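Local coordinates for beta-glucosidase (Chaetomella raphigera, PDB 6JXG), which probably hydrolyses terminal, non-reducing beta-D-glucosyl residues, releasing beta-D-glucose in the breakdown of cellulose, at residues P252-N255 with F256-Y260; T305-S308 with W309-G312. All blocks are in the same frame, centred on the assembly; numbering follows the deposited sequence.

Contact 1: P252-N255 with F256-Y260; sequences PGDN and FGDNY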
# COMPACT_ATOMS: atom_id res chain seq x y z
N PRO A 252 -0.84 5.89 22.19
CA PRO A 252 -2.15 5.61 22.83
C PRO A 252 -2.49 6.51 24.00
O PRO A 252 -3.56 6.31 24.66
CB PRO A 252 -2.02 4.17 23.31
CG PRO A 252 -0.54 3.97 23.53
CD PRO A 252 0.15 4.82 22.47
N GLY A 253 -1.59 7.51 24.26
CA GLY A 253 -1.74 8.51 25.33
C GLY A 253 -0.63 8.41 26.38
O GLY A 253 -0.08 9.45 26.85
N ASP A 254 -0.30 7.17 26.76
CA ASP A 254 0.82 6.89 27.61
C ASP A 254 1.89 6.10 26.85
O ASP A 254 1.75 5.79 25.61
CB ASP A 254 0.40 6.16 28.90
CG ASP A 254 -0.21 4.79 28.65
OD1 ASP A 254 -0.55 4.20 29.69
OD2 ASP A 254 -0.32 4.31 27.48
N ASN A 255 2.97 5.74 27.53
CA ASN A 255 4.01 5.00 26.83
C ASN A 255 3.73 3.51 26.92
O ASN A 255 4.27 2.83 27.80
CB ASN A 255 5.39 5.34 27.37
CG ASN A 255 6.50 4.51 26.72
OD1 ASN A 255 7.52 4.22 27.34
ND2 ASN A 255 6.26 4.01 25.52
N PHE A 256 2.85 3.02 26.01
CA PHE A 256 2.39 1.63 25.97
C PHE A 256 2.07 1.10 27.33
O PHE A 256 2.50 -0.01 27.74
CB PHE A 256 3.44 0.71 25.25
CG PHE A 256 3.31 0.71 23.75
CD1 PHE A 256 2.22 0.15 23.15
CD2 PHE A 256 4.32 1.29 22.94
CE1 PHE A 256 2.10 0.14 21.76
CE2 PHE A 256 4.19 1.25 21.56
CZ PHE A 256 3.10 0.70 20.98
N GLY A 257 1.26 1.87 28.05
CA GLY A 257 0.65 1.31 29.25
C GLY A 257 1.30 1.70 30.57
O GLY A 257 0.84 1.21 31.61
N ASP A 258 2.22 2.65 30.55
CA ASP A 258 2.91 3.11 31.77
C ASP A 258 2.17 4.12 32.64
O ASP A 258 2.66 4.46 33.76
CB ASP A 258 4.34 3.61 31.49
CG ASP A 258 4.43 5.02 30.95
OD1 ASP A 258 5.56 5.59 31.11
OD2 ASP A 258 3.48 5.54 30.33
N ASN A 259 1.01 4.58 32.15
CA ASN A 259 0.12 5.43 32.91
C ASN A 259 0.74 6.77 33.06
O ASN A 259 0.36 7.50 33.92
CB ASN A 259 -0.21 4.81 34.28
CG ASN A 259 -1.42 5.42 34.92
OD1 ASN A 259 -2.38 5.92 34.24
ND2 ASN A 259 -1.38 5.47 36.27
N TYR A 260 1.67 7.14 32.18
CA TYR A 260 2.24 8.49 32.22
C TYR A 260 1.86 9.19 30.91
O TYR A 260 2.17 8.68 29.82
CB TYR A 260 3.71 8.43 32.37
CG TYR A 260 4.34 9.81 32.46
CD1 TYR A 260 4.64 10.34 33.70
CD2 TYR A 260 4.65 10.56 31.32
CE1 TYR A 260 5.24 11.58 33.82
CE2 TYR A 260 5.21 11.82 31.44
CZ TYR A 260 5.51 12.31 32.72
OH TYR A 260 6.10 13.55 32.92
O HOH W 1 7.65 4.16 30.31

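Contact 2: T305-S308 with W309-G312; sequences TWSS and WNGG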
# COMPACT_ATOMS: atom_id res chain seq x y z
N THR A 305 -19.18 -2.45 20.64
CA THR A 305 -19.69 -3.45 21.63
C THR A 305 -18.73 -4.61 21.80
O THR A 305 -19.06 -5.69 22.30
CB THR A 305 -21.11 -3.93 21.21
OG1 THR A 305 -21.04 -4.75 20.04
CG2 THR A 305 -22.05 -2.69 20.92
N TRP A 306 -17.50 -4.41 21.35
CA TRP A 306 -16.52 -5.45 21.37
C TRP A 306 -15.21 -4.91 22.05
O TRP A 306 -15.11 -3.70 22.35
CB TRP A 306 -16.14 -5.90 19.93
CG TRP A 306 -15.94 -4.79 19.02
CD1 TRP A 306 -16.86 -4.21 18.30
CD2 TRP A 306 -14.73 -4.07 18.79
NE1 TRP A 306 -16.36 -3.15 17.62
CE2 TRP A 306 -15.02 -3.06 17.89
CE3 TRP A 306 -13.41 -4.19 19.26
CZ2 TRP A 306 -14.08 -2.15 17.47
CZ3 TRP A 306 -12.45 -3.26 18.81
CH2 TRP A 306 -12.77 -2.33 17.89
N SER A 307 -14.27 -5.79 22.29
CA SER A 307 -12.93 -5.36 22.74
C SER A 307 -11.85 -5.98 21.90
O SER A 307 -11.90 -7.17 21.54
CB SER A 307 -12.72 -5.75 24.23
OG SER A 307 -11.49 -5.37 24.85
N SER A 308 -10.78 -5.20 21.66
CA SER A 308 -9.54 -5.75 21.08
C SER A 308 -8.88 -6.78 21.95
O SER A 308 -8.07 -7.58 21.47
CB SER A 308 -8.58 -4.57 20.85
OG SER A 308 -9.08 -3.69 19.80
N TRP A 309 -9.14 -6.77 23.26
CA TRP A 309 -8.27 -7.47 24.22
C TRP A 309 -8.99 -8.72 24.82
O TRP A 309 -8.42 -9.41 25.65
CB TRP A 309 -7.84 -6.52 25.34
CG TRP A 309 -7.64 -5.12 24.87
CD1 TRP A 309 -8.39 -4.02 25.17
CD2 TRP A 309 -6.67 -4.68 23.90
NE1 TRP A 309 -7.95 -2.92 24.46
CE2 TRP A 309 -6.86 -3.29 23.72
CE3 TRP A 309 -5.63 -5.31 23.24
CZ2 TRP A 309 -6.13 -2.58 22.82
CZ3 TRP A 309 -4.86 -4.58 22.39
CH2 TRP A 309 -5.10 -3.25 22.20
N ASN A 310 -10.21 -9.01 24.39
CA ASN A 310 -10.97 -10.20 24.94
C ASN A 310 -11.12 -11.28 23.93
O ASN A 310 -12.00 -12.13 24.08
CB ASN A 310 -12.38 -9.70 25.45
CG ASN A 310 -13.35 -9.42 24.32
OD1 ASN A 310 -12.93 -9.39 23.18
ND2 ASN A 310 -14.66 -9.16 24.62
N GLY A 311 -10.30 -11.24 22.86
CA GLY A 311 -10.35 -12.14 21.72
C GLY A 311 -11.05 -11.54 20.53
O GLY A 311 -11.28 -12.22 19.55
N GLY A 312 -11.45 -10.27 20.63
CA GLY A 312 -12.15 -9.60 19.53
C GLY A 312 -13.62 -9.92 19.48
O GLY A 312 -14.22 -9.96 18.39
O HOH W 2 -7.69 -10.06 21.92

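Contact 1: P252-N255 with F256-Y260
The carboxylate of Asp258 is approached on both faces by backbone amides: Asn255 N from one, 2.9 Å from Asp258 OD2, and Tyr260 N from the opposite one, 3.0 Å from the same Asp258 OD2. Both donors stand well out of the carboxylate plane, the second by 68°, which places OD2 between two N-H groups and would restrain the rotation of the carboxylate. The carboxylate of Asp254 is met by Asn259 N at OD1 on the anti side, over 2.9 Å and tilted 30° from the plane, while Gly257 N makes a weak bond to Asp254 OD2. CG of Asp254 sits between its own backbone N and carbonyl carbon (chi1 63°), which puts the two oxygens within range of these amides. The Phe256 ring has the amide ND2 of Asn255 obliquely beside it and meets Trp34 edge-to-face.

The geometry fits an Asx turn at Asp258, whose OD2 accepts from the amide two residues on, and an inverse gamma turn centred on Asn255, closed by the weak Phe256 N to Asp254 O bond. Both lie in the irregular loop joining helices 239-245 and 265-272, within the family 3 N-terminal domain of TIM-barrel type. At Gly257 the backbone turns so that a side chain would run into the carbonyl O of Phe256. Outside the loop, Trp34 N donates to Asp254 OD2, tying this turn to an early part of the chain.

The two acids come close, Asp254 OD1 and Asp258 OD2 being 4.3 Å apart; the surrounding amide donors would be expected to offset some of their mutual repulsion. Toward the outer side, one water donates to both Asn255 OD1 and Asp258 OD1, 2.7 Å from the latter.

Contact 2: T305-S308 with W309-G312
Trp309 opens the second segment by laying its indole against Ser308, its backbone N donating to Ser307 OG; that bond, to the hydroxyl two residues back, makes an ST turn at Ser307 in the irregular loop between helices 278-294 and 323-332. The six-membered ring of Trp309 receives Ser308 CB over one face in a CH-pi contact: CB stands 3.5 Å from the ring centroid and 11° off the ring normal, nearly over the middle. The ST-turn bond spans 3.2 Å from Trp309 N to Ser307 OG and is almost straight at 165°. With OG turned opposite its backbone N, Ser307 projects the hydroxyl forward to that amide, and the same oxygen comes 3.4 Å from Trp309 CD1, oblique to the ring. Farther out, Trp309 NE1 donates to Gly37 O and the indole meets Trp34 edge-to-face, while Ser308 OG bonds Pro38 O and Gln57 NE2, so both side chains hold this loop to the early part of the chain.

Asn310 folds its amide back over Ser307, its CG 3.7 Å from Ser307 CB. Its OD1 faces Ser307 O at 2.9 Å, a pairing of two acceptors rather than a bond; OD1 instead accepts from Leu313 N and weakly from Gly312 N, the latter a weak Asx turn.

At Gly311 a side chain would strike the carbonyl O of Asn310; its amide donates to a water that in turn donates to Ser308 O. Gly312 CA lies 3.2 Å from Ser307 O, a CA-H...O contact with 136° at the hydrogen.

Overall arrangement
Contacts 1 and 2 are both irregular loops, in series along the chain and on the same side of its centre, with centres about 19 Å apart and nearest atoms about 8 Å apart. Each is partly buried and mixes buried with exposed residues, so neither belongs to a deep core. They share a neighbour: Trp34 meets the Phe256 ring in contact 1 and the Trp309 ring in contact 2, both edge-to-face. Their chemistry differs. Contact 1 relies on two carboxylates gathering backbone amides, whereas contact 2 has uncharged side chains, a serine hydroxyl and an indole face. In both, a water spans the two segments and glycines take positive phi.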